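Local atomic coordinates of hypothetical protein TT1466 (Thermus thermophilus, PDB entry 1IUK), a protein that is of unknown cellular function but probably binds coenzyme A through a compact Rossmann-type domain. Residues A92-L97 / K114-P119; R78-L83 / S102-P107; A8-A13 / V71-V76. All coordinates share one frame; numbering follows the deposited sequence.

Interaction 1 of 3, residues A92-L97 / K114-P119; sequences ALRPGL and KEAGIP
Arg94 reaches across to the backbone carbonyl of Ala116 and holds that single oxygen with both terminal nitrogens, an end-on grip of NH1 at 2.7 Å and NH2 at 2.6 Å from Ala116 O. The oxygen lies almost in the guanidinium plane. NH2 approaches nearly along the C=O axis (164°), whereas NH1 comes in off that line (143° at the oxygen) and tilted out of the carbonyl plane; both N-H...O bonds are bent. One face of the same guanidinium rests on Ile118, with NH1 3.7 Å from Ile118 CG1, while Ile118 CD1 meets the aliphatic CG of Arg94. The arginine chain stretches out through CG and CD and bends at chi3, which turns the flat group over the isoleucine and toward the carbonyl. Farther along, Pro119 presses its ring against Gly96, CD lying 3.3 Å from Gly96 O. Leu97, its CG anti to the backbone N (chi1 172°), sends CD1 to Pro119 CB at a tight 3.4 Å. A CA-H...O contact from Leu97 to Pro119 O runs beside it.

Two helix ends position these groups. Arg94 leaves helix 87-93 with positive phi, and Gly117 closes helix 107-115 in a Schellman motif, donating its N to Lys114 O. Leu91 of helix 87-93 packs on Ala116 and Ile118. Both segments then run toward the adjacent parallel strands 98-100 and 120-122 of the Rossmann-type sheet. At the C-terminal end of helix 107-115, the negative end of its dipole, a carbonyl is likely to be favourably polarised for a cation, while Ile118 shields one face of the charge.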
loop_
_atom_site.group_PDB
_atom_site.type_symbol
_atom_site.label_atom_id
_atom_site.label_comp_id
_atom_site.label_asym_id
_atom_site.label_seq_id
_atom_site.Cartn_x
_atom_site.Cartn_y
_atom_site.Cartn_z
ATOM N N ALA A 92 -4.053 -9.749 9.695
ATOM C CA ALA A 92 -3.097 -9.973 10.779
ATOM C C ALA A 92 -2.188 -8.770 11.014
ATOM O O ALA A 92 -1.894 -8.405 12.154
ATOM C CB ALA A 92 -2.253 -11.190 10.475
ATOM N N LEU A 93 -1.730 -8.166 9.921
ATOM C CA LEU A 93 -0.858 -7.005 10.008
ATOM C C LEU A 93 -1.635 -5.807 10.541
ATOM O O LEU A 93 -1.083 -4.974 11.272
ATOM C CB LEU A 93 -0.298 -6.669 8.622
ATOM C CG LEU A 93 0.427 -5.325 8.445
ATOM C CD1 LEU A 93 1.897 -5.494 8.800
ATOM C CD2 LEU A 93 0.270 -4.844 7.004
ATOM N N ARG A 94 -2.918 -5.744 10.176
ATOM C CA ARG A 94 -3.807 -4.653 10.556
ATOM C C ARG A 94 -3.171 -3.275 10.276
ATOM O O ARG A 94 -2.843 -2.523 11.203
ATOM C CB ARG A 94 -4.213 -4.759 12.031
ATOM C CG ARG A 94 -5.732 -4.728 12.226
ATOM C CD ARG A 94 -6.156 -4.655 13.707
ATOM N NE ARG A 94 -7.268 -3.721 13.919
ATOM C CZ ARG A 94 -8.476 -3.853 13.377
ATOM N NH1 ARG A 94 -8.750 -4.880 12.582
ATOM N NH2 ARG A 94 -9.416 -2.948 13.616
ATOM N N PRO A 95 -3.002 -2.925 8.985
ATOM C CA PRO A 95 -2.405 -1.633 8.642
ATOM C C PRO A 95 -3.436 -0.568 8.984
ATOM O O PRO A 95 -4.626 -0.880 9.085
ATOM C CB PRO A 95 -2.173 -1.742 7.135
ATOM C CG PRO A 95 -3.269 -2.619 6.681
ATOM C CD PRO A 95 -3.406 -3.660 7.775
ATOM N N GLY A 96 -2.991 0.677 9.157
ATOM C CA GLY A 96 -3.912 1.747 9.492
ATOM C C GLY A 96 -4.903 2.064 8.392
ATOM O O GLY A 96 -6.007 2.542 8.652
ATOM N N LEU A 97 -4.508 1.805 7.149
ATOM C CA LEU A 97 -5.354 2.088 5.991
ATOM C C LEU A 97 -4.928 1.195 4.826
ATOM O O LEU A 97 -3.729 0.972 4.636
ATOM C CB LEU A 97 -5.190 3.559 5.598
ATOM C CG LEU A 97 -5.830 4.073 4.305
ATOM C CD1 LEU A 97 -7.335 4.058 4.431
ATOM C CD2 LEU A 97 -5.359 5.494 4.046
ATOM N N LYS A 114 -13.582 -3.701 5.923
ATOM C CA LYS A 114 -14.514 -2.781 6.573
ATOM C C LYS A 114 -14.990 -3.411 7.888
ATOM O O LYS A 114 -14.936 -2.804 8.959
ATOM C CB LYS A 114 -15.724 -2.524 5.665
ATOM C CG LYS A 114 -16.925 -1.906 6.389
ATOM C CD LYS A 114 -18.226 -2.082 5.602
ATOM C CE LYS A 114 -19.413 -2.279 6.535
ATOM N NZ LYS A 114 -19.684 -3.726 6.803
ATOM N N GLU A 115 -15.451 -4.648 7.798
ATOM C CA GLU A 115 -15.923 -5.344 8.976
ATOM C C GLU A 115 -14.848 -5.408 10.069
ATOM O O GLU A 115 -15.165 -5.318 11.256
ATOM C CB GLU A 115 -16.441 -6.723 8.564
ATOM C CG GLU A 115 -17.730 -6.590 7.755
ATOM C CD GLU A 115 -18.266 -7.903 7.224
ATOM O OE1 GLU A 115 -19.505 -8.026 7.124
ATOM O OE2 GLU A 115 -17.460 -8.803 6.900
ATOM N N ALA A 116 -13.579 -5.520 9.688
ATOM C CA ALA A 116 -12.508 -5.552 10.680
ATOM C C ALA A 116 -12.138 -4.147 11.200
ATOM O O ALA A 116 -11.194 -3.987 11.979
ATOM C CB ALA A 116 -11.278 -6.229 10.093
ATOM N N GLY A 117 -12.888 -3.134 10.775
ATOM C CA GLY A 117 -12.597 -1.776 11.205
ATOM C C GLY A 117 -11.370 -1.154 10.533
ATOM O O GLY A 117 -10.749 -0.239 11.080
ATOM N N ILE A 118 -11.015 -1.640 9.348
ATOM C CA ILE A 118 -9.849 -1.117 8.636
ATOM C C ILE A 118 -10.281 -0.256 7.442
ATOM O O ILE A 118 -10.935 -0.747 6.516
ATOM C CB ILE A 118 -8.943 -2.274 8.140
ATOM C CG1 ILE A 118 -8.457 -3.091 9.340
ATOM C CG2 ILE A 118 -7.747 -1.709 7.345
ATOM C CD1 ILE A 118 -7.723 -4.373 8.982
ATOM N N PRO A 119 -9.925 1.048 7.455
ATOM C CA PRO A 119 -10.285 1.963 6.368
ATOM C C PRO A 119 -9.718 1.500 5.039
ATOM O O PRO A 119 -8.615 0.968 4.977
ATOM C CB PRO A 119 -9.690 3.304 6.796
ATOM C CG PRO A 119 -9.409 3.178 8.239
ATOM C CD PRO A 119 -9.153 1.728 8.509
#

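Interaction 2 of 3, residues R78-L83 / S102-P107; sequences RPPSAL and SGIRHP
Pro80 and Leu83 pack against Ile104 and His106 where the loop and short, weakly bonded helix after strand 73-76 meet the loop after strand 98-100, beyond the C-terminal ends of both strands, the edge at which Rossmann-type folds generally bind their ligands. The apolar part centres on Ile104. Its CG2 meets Leu83 CD1 at 3.7 Å, the two side chains crossing at a slant, and lies 4.2 Å from Pro80 CG. With CG1 beside the backbone N (chi1 -62°), Ile104 also carries CD1 to within 3.4 Å of Arg78 O. Cut back to an alanine, this position would probably leave Leu83 CD1, Pro80 CG and the Arg78 carbonyl without their apolar neighbour and open a gap between the segments. Leu83 CD1 touches His106 CB as well, those side chains running antiparallel alongside.

No hydrogen bond joins the segments, and the backbone oxygens that come close across the contact meet carbon atoms. Pro80 CB stands 3.2 Å from Arg105 O, with CG of the same ring close behind. Bonds to helix 107-115 fix the second segment: His106 is its N-cap, ND1 accepting from Phe109 N, while His106 N binds Glu110, which also forms a salt bridge with Arg105. In 78-83, Arg78 NH1 bonds His86. The histidine ring, swung out by CG anti to the backbone N (chi1 -164°) and held by the ND1 bond, brings CD2 to 3.2 Å from Pro80 O, approaching obliquely.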
loop_
_atom_site.group_PDB
_atom_site.type_symbol
_atom_site.label_atom_id
_atom_site.label_comp_id
_atom_site.label_asym_id
_atom_site.label_seq_id
_atom_site.Cartn_x
_atom_site.Cartn_y
_atom_site.Cartn_z
ATOM N N ARG A 78 -1.431 -5.709 -5.979
ATOM C CA ARG A 78 -1.814 -7.062 -6.416
ATOM C C ARG A 78 -3.222 -7.038 -7.005
ATOM O O ARG A 78 -4.098 -6.339 -6.501
ATOM C CB ARG A 78 -1.702 -8.044 -5.256
ATOM C CG ARG A 78 -0.342 -7.973 -4.561
ATOM C CD ARG A 78 0.555 -9.159 -4.865
ATOM N NE ARG A 78 0.408 -9.643 -6.227
ATOM C CZ ARG A 78 0.093 -10.897 -6.549
ATOM N NH1 ARG A 78 -0.113 -11.808 -5.604
ATOM N NH2 ARG A 78 -0.015 -11.244 -7.823
ATOM N N PRO A 79 -3.451 -7.794 -8.099
ATOM C CA PRO A 79 -4.744 -7.865 -8.795
ATOM C C PRO A 79 -5.854 -8.435 -7.955
ATOM O O PRO A 79 -5.583 -9.159 -7.012
ATOM C CB PRO A 79 -4.458 -8.714 -10.035
ATOM C CG PRO A 79 -3.233 -9.469 -9.710
ATOM C CD PRO A 79 -2.442 -8.671 -8.717
ATOM N N PRO A 80 -7.125 -8.127 -8.299
ATOM C CA PRO A 80 -8.293 -8.616 -7.550
ATOM C C PRO A 80 -8.350 -10.131 -7.362
ATOM O O PRO A 80 -8.762 -10.613 -6.310
ATOM C CB PRO A 80 -9.483 -8.081 -8.346
ATOM C CG PRO A 80 -8.939 -6.903 -9.074
ATOM C CD PRO A 80 -7.540 -7.300 -9.444
ATOM N N SER A 81 -7.927 -10.878 -8.376
ATOM C CA SER A 81 -7.942 -12.336 -8.299
ATOM C C SER A 81 -6.882 -12.915 -7.349
ATOM O O SER A 81 -6.779 -14.130 -7.189
ATOM C CB SER A 81 -7.766 -12.934 -9.703
ATOM O OG SER A 81 -6.552 -12.514 -10.311
ATOM N N ALA A 82 -6.097 -12.050 -6.711
ATOM C CA ALA A 82 -5.056 -12.512 -5.791
ATOM C C ALA A 82 -5.280 -11.979 -4.377
ATOM O O ALA A 82 -4.612 -12.383 -3.430
ATOM C CB ALA A 82 -3.671 -12.052 -6.298
ATOM N N LEU A 83 -6.233 -11.078 -4.236
ATOM C CA LEU A 83 -6.466 -10.447 -2.952
ATOM C C LEU A 83 -6.975 -11.342 -1.834
ATOM O O LEU A 83 -6.486 -11.256 -0.713
ATOM C CB LEU A 83 -7.399 -9.243 -3.138
ATOM C CG LEU A 83 -6.866 -8.127 -4.059
ATOM C CD1 LEU A 83 -7.864 -6.980 -4.118
ATOM C CD2 LEU A 83 -5.523 -7.634 -3.546
ATOM N N SER A 102 -4.971 1.640 -8.782
ATOM C CA SER A 102 -5.803 1.715 -9.983
ATOM C C SER A 102 -6.163 0.369 -10.617
ATOM O O SER A 102 -5.314 -0.512 -10.770
ATOM C CB SER A 102 -5.109 2.594 -11.027
ATOM O OG SER A 102 -4.919 3.907 -10.524
ATOM N N GLY A 103 -7.430 0.227 -10.989
ATOM C CA GLY A 103 -7.896 -1.002 -11.612
ATOM C C GLY A 103 -8.048 -2.183 -10.666
ATOM O O GLY A 103 -8.156 -3.329 -11.108
ATOM N N ILE A 104 -8.060 -1.909 -9.365
ATOM C CA ILE A 104 -8.190 -2.967 -8.391
ATOM C C ILE A 104 -9.364 -2.758 -7.437
ATOM O O ILE A 104 -9.344 -1.856 -6.600
ATOM C CB ILE A 104 -6.886 -3.124 -7.560
ATOM C CG1 ILE A 104 -5.719 -3.502 -8.487
ATOM C CG2 ILE A 104 -7.073 -4.195 -6.478
ATOM C CD1 ILE A 104 -4.341 -3.285 -7.882
ATOM N N ARG A 105 -10.389 -3.602 -7.591
ATOM C CA ARG A 105 -11.578 -3.591 -6.733
ATOM C C ARG A 105 -11.895 -5.051 -6.402
ATOM O O ARG A 105 -11.613 -5.958 -7.189
ATOM C CB ARG A 105 -12.799 -2.980 -7.439
ATOM C CG ARG A 105 -12.719 -1.491 -7.739
ATOM C CD ARG A 105 -12.498 -0.643 -6.495
ATOM N NE ARG A 105 -13.466 -0.878 -5.418
ATOM C CZ ARG A 105 -14.721 -0.437 -5.410
ATOM N NH1 ARG A 105 -15.187 0.267 -6.430
ATOM N NH2 ARG A 105 -15.506 -0.663 -4.365
ATOM N N HIS A 106 -12.463 -5.279 -5.228
ATOM C CA HIS A 106 -12.846 -6.624 -4.824
ATOM C C HIS A 106 -13.780 -6.542 -3.638
ATOM O O HIS A 106 -13.341 -6.474 -2.487
ATOM C CB HIS A 106 -11.642 -7.478 -4.457
ATOM C CG HIS A 106 -11.953 -8.941 -4.397
ATOM N ND1 HIS A 106 -12.556 -9.531 -3.306
ATOM C CD2 HIS A 106 -11.772 -9.930 -5.307
ATOM C CE1 HIS A 106 -12.731 -10.818 -3.547
ATOM N NE2 HIS A 106 -12.265 -11.086 -4.753
ATOM N N PRO A 107 -15.094 -6.540 -3.922
ATOM C CA PRO A 107 -16.211 -6.467 -2.979
ATOM C C PRO A 107 -16.029 -7.242 -1.679
ATOM O O PRO A 107 -16.106 -6.664 -0.592
ATOM C CB PRO A 107 -17.383 -6.986 -3.795
ATOM C CG PRO A 107 -17.067 -6.531 -5.174
ATOM C CD PRO A 107 -15.574 -6.615 -5.313
#

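Interaction 3 of 3, residues A8-A13 / V71-V76; sequences AYLSQA and VDILDV
Tyr9 points its phenol at the start of strand 73-76 and donates its hydroxyl to the backbone carbonyl of Asp72, OH to O being 2.7 Å. The accepting oxygen lies near the ring plane, at its edge; at the carbonyl, the hydroxyl stands at 143° to the C=O bond and 19° out of its plane. CG of Tyr9 is anti to the backbone N (chi1 -165°), which extends the ring away from the helix backbone so that OH reaches the Asp72 carbonyl. Along that edge Tyr9 CE1 meets Ile73 CG1 at 3.9 Å, the two side chains passing with their chains pointing opposite ways.

One atom farther along the same branch, Ile73 CD1 touches Leu10 CD2 at 3.3 Å, closer than usual for methyl groups; here the side chains are set roughly perpendicular. The methyl of Ala13 meets both strand residues, 4.0 Å from Ile73 CD1 and 3.8 Å from Asp72 CB. The carboxylate of Asp72 passes alongside Ala13 to accept a bond from Lys14 N through OD1, tying the strand's approach to the chain just past the helix.

Helix 3-12 thus packs by its C-terminal turn on the beginning of strand 73-76, the central strand of the parallel sheet. The backbone of Ile73 hydrogen-bonds to Thr15 and Ala17 of strand 15-19, Leu97 touches Tyr9, and Leu133 and Phe134 of helix 126-134 cover Leu10.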
loop_
_atom_site.group_PDB
_atom_site.type_symbol
_atom_site.label_atom_id
_atom_site.label_comp_id
_atom_site.label_asym_id
_atom_site.label_seq_id
_atom_site.Cartn_x
_atom_site.Cartn_y
_atom_site.Cartn_z
ATOM N N ALA A 8 -5.303 14.671 6.372
ATOM C CA ALA A 8 -4.789 14.535 7.737
ATOM C C ALA A 8 -4.152 13.164 7.890
ATOM O O ALA A 8 -3.111 13.008 8.535
ATOM C CB ALA A 8 -5.926 14.708 8.755
ATOM N N TYR A 9 -4.777 12.165 7.277
ATOM C CA TYR A 9 -4.269 10.810 7.351
ATOM C C TYR A 9 -2.922 10.631 6.632
ATOM O O TYR A 9 -1.967 10.082 7.191
ATOM C CB TYR A 9 -5.303 9.832 6.775
ATOM C CG TYR A 9 -4.984 8.412 7.157
ATOM C CD1 TYR A 9 -3.844 7.792 6.654
ATOM C CD2 TYR A 9 -5.728 7.736 8.129
ATOM C CE1 TYR A 9 -3.437 6.551 7.117
ATOM C CE2 TYR A 9 -5.326 6.488 8.596
ATOM C CZ TYR A 9 -4.174 5.907 8.091
ATOM O OH TYR A 9 -3.696 4.712 8.567
ATOM N N LEU A 10 -2.842 11.085 5.388
ATOM C CA LEU A 10 -1.609 10.940 4.626
ATOM C C LEU A 10 -0.453 11.768 5.182
ATOM O O LEU A 10 0.689 11.315 5.181
ATOM C CB LEU A 10 -1.856 11.325 3.164
ATOM C CG LEU A 10 -2.855 10.434 2.421
ATOM C CD1 LEU A 10 -3.020 10.946 1.003
ATOM C CD2 LEU A 10 -2.366 8.988 2.399
ATOM N N SER A 11 -0.741 12.976 5.666
ATOM C CA SER A 11 0.323 13.837 6.186
ATOM C C SER A 11 0.921 13.325 7.486
ATOM O O SER A 11 2.101 13.536 7.764
ATOM C CB SER A 11 -0.179 15.280 6.370
ATOM O OG SER A 11 -1.245 15.356 7.294
ATOM N N GLN A 12 0.112 12.629 8.273
ATOM C CA GLN A 12 0.582 12.100 9.537
ATOM C C GLN A 12 1.304 10.751 9.381
ATOM O O GLN A 12 2.195 10.416 10.168
ATOM C CB GLN A 12 -0.607 11.985 10.504
ATOM C CG GLN A 12 -0.197 12.032 11.950
ATOM C CD GLN A 12 0.162 10.655 12.457
ATOM O OE1 GLN A 12 -0.494 9.662 12.110
ATOM N NE2 GLN A 12 1.212 10.577 13.269
ATOM N N ALA A 13 0.935 9.994 8.351
ATOM C CA ALA A 13 1.531 8.682 8.076
ATOM C C ALA A 13 3.030 8.713 7.807
ATOM O O ALA A 13 3.560 9.686 7.271
ATOM C CB ALA A 13 0.814 8.032 6.886
ATOM N N VAL A 71 2.444 -0.584 10.095
ATOM C CA VAL A 71 2.227 -0.036 8.763
ATOM C C VAL A 71 1.063 0.932 8.787
ATOM O O VAL A 71 -0.056 0.573 9.159
ATOM C CB VAL A 71 1.940 -1.172 7.766
ATOM C CG1 VAL A 71 1.407 -0.613 6.458
ATOM C CG2 VAL A 71 3.210 -1.988 7.551
ATOM N N ASP A 72 1.329 2.174 8.395
ATOM C CA ASP A 72 0.298 3.207 8.378
ATOM C C ASP A 72 -0.580 3.079 7.158
ATOM O O ASP A 72 -1.789 3.266 7.235
ATOM C CB ASP A 72 0.943 4.596 8.422
ATOM C CG ASP A 72 1.644 4.868 9.745
ATOM O OD1 ASP A 72 2.831 5.231 9.731
ATOM O OD2 ASP A 72 1.010 4.712 10.805
ATOM N N ILE A 73 0.038 2.751 6.024
ATOM C CA ILE A 73 -0.688 2.590 4.770
ATOM C C ILE A 73 -0.204 1.354 4.031
ATOM O O ILE A 73 1.004 1.149 3.880
ATOM C CB ILE A 73 -0.473 3.799 3.819
ATOM C CG1 ILE A 73 -0.910 5.092 4.519
ATOM C CG2 ILE A 73 -1.248 3.581 2.506
ATOM C CD1 ILE A 73 -0.774 6.331 3.656
ATOM N N LEU A 74 -1.142 0.518 3.595
ATOM C CA LEU A 74 -0.777 -0.658 2.814
ATOM C C LEU A 74 -1.204 -0.318 1.384
ATOM O O LEU A 74 -2.398 -0.296 1.073
ATOM C CB LEU A 74 -1.505 -1.922 3.301
ATOM C CG LEU A 74 -1.170 -3.178 2.478
ATOM C CD1 LEU A 74 0.268 -3.581 2.716
ATOM C CD2 LEU A 74 -2.113 -4.310 2.841
ATOM N N ASP A 75 -0.225 0.001 0.534
ATOM C CA ASP A 75 -0.480 0.351 -0.871
ATOM C C ASP A 75 -0.446 -0.970 -1.631
ATOM O O ASP A 75 0.612 -1.580 -1.777
ATOM C CB ASP A 75 0.626 1.285 -1.366
ATOM C CG ASP A 75 0.243 2.062 -2.618
ATOM O OD1 ASP A 75 -0.951 2.125 -2.990
ATOM O OD2 ASP A 75 1.173 2.628 -3.229
ATOM N N VAL A 76 -1.618 -1.397 -2.092
ATOM C CA VAL A 76 -1.787 -2.670 -2.774
ATOM C C VAL A 76 -1.800 -2.609 -4.294
ATOM O O VAL A 76 -2.662 -1.968 -4.902
ATOM C CB VAL A 76 -3.102 -3.361 -2.296
ATOM C CG1 VAL A 76 -3.201 -4.774 -2.866
ATOM C CG2 VAL A 76 -3.138 -3.407 -0.768
#

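The three contacts lie at the ends of strands of one five-stranded parallel sheet of order 42-46, 15-19, 73-76, 98-100, 120-122. Along the chain, interaction 3 closes before the others open, whereas the segments of interactions 1 and 2 alternate. Interactions 1 and 3, centres about 12 Å apart, touch directly: Leu97 O lies 2.8 Å from Leu74 N, a probable sheet hydrogen bond. Interactions 2 and 3 are about 19 Å apart between centres, yet Leu83 and Ile104 pack on Val76. Interactions 1 and 2, centres about 16 Å and nearest atoms about 8 Å apart, do not touch but share helix 107-115, one at each end. Strand 73-76 thus joins contacts at its N-terminal end (interaction 3) and beyond its C-terminal end (interaction 2).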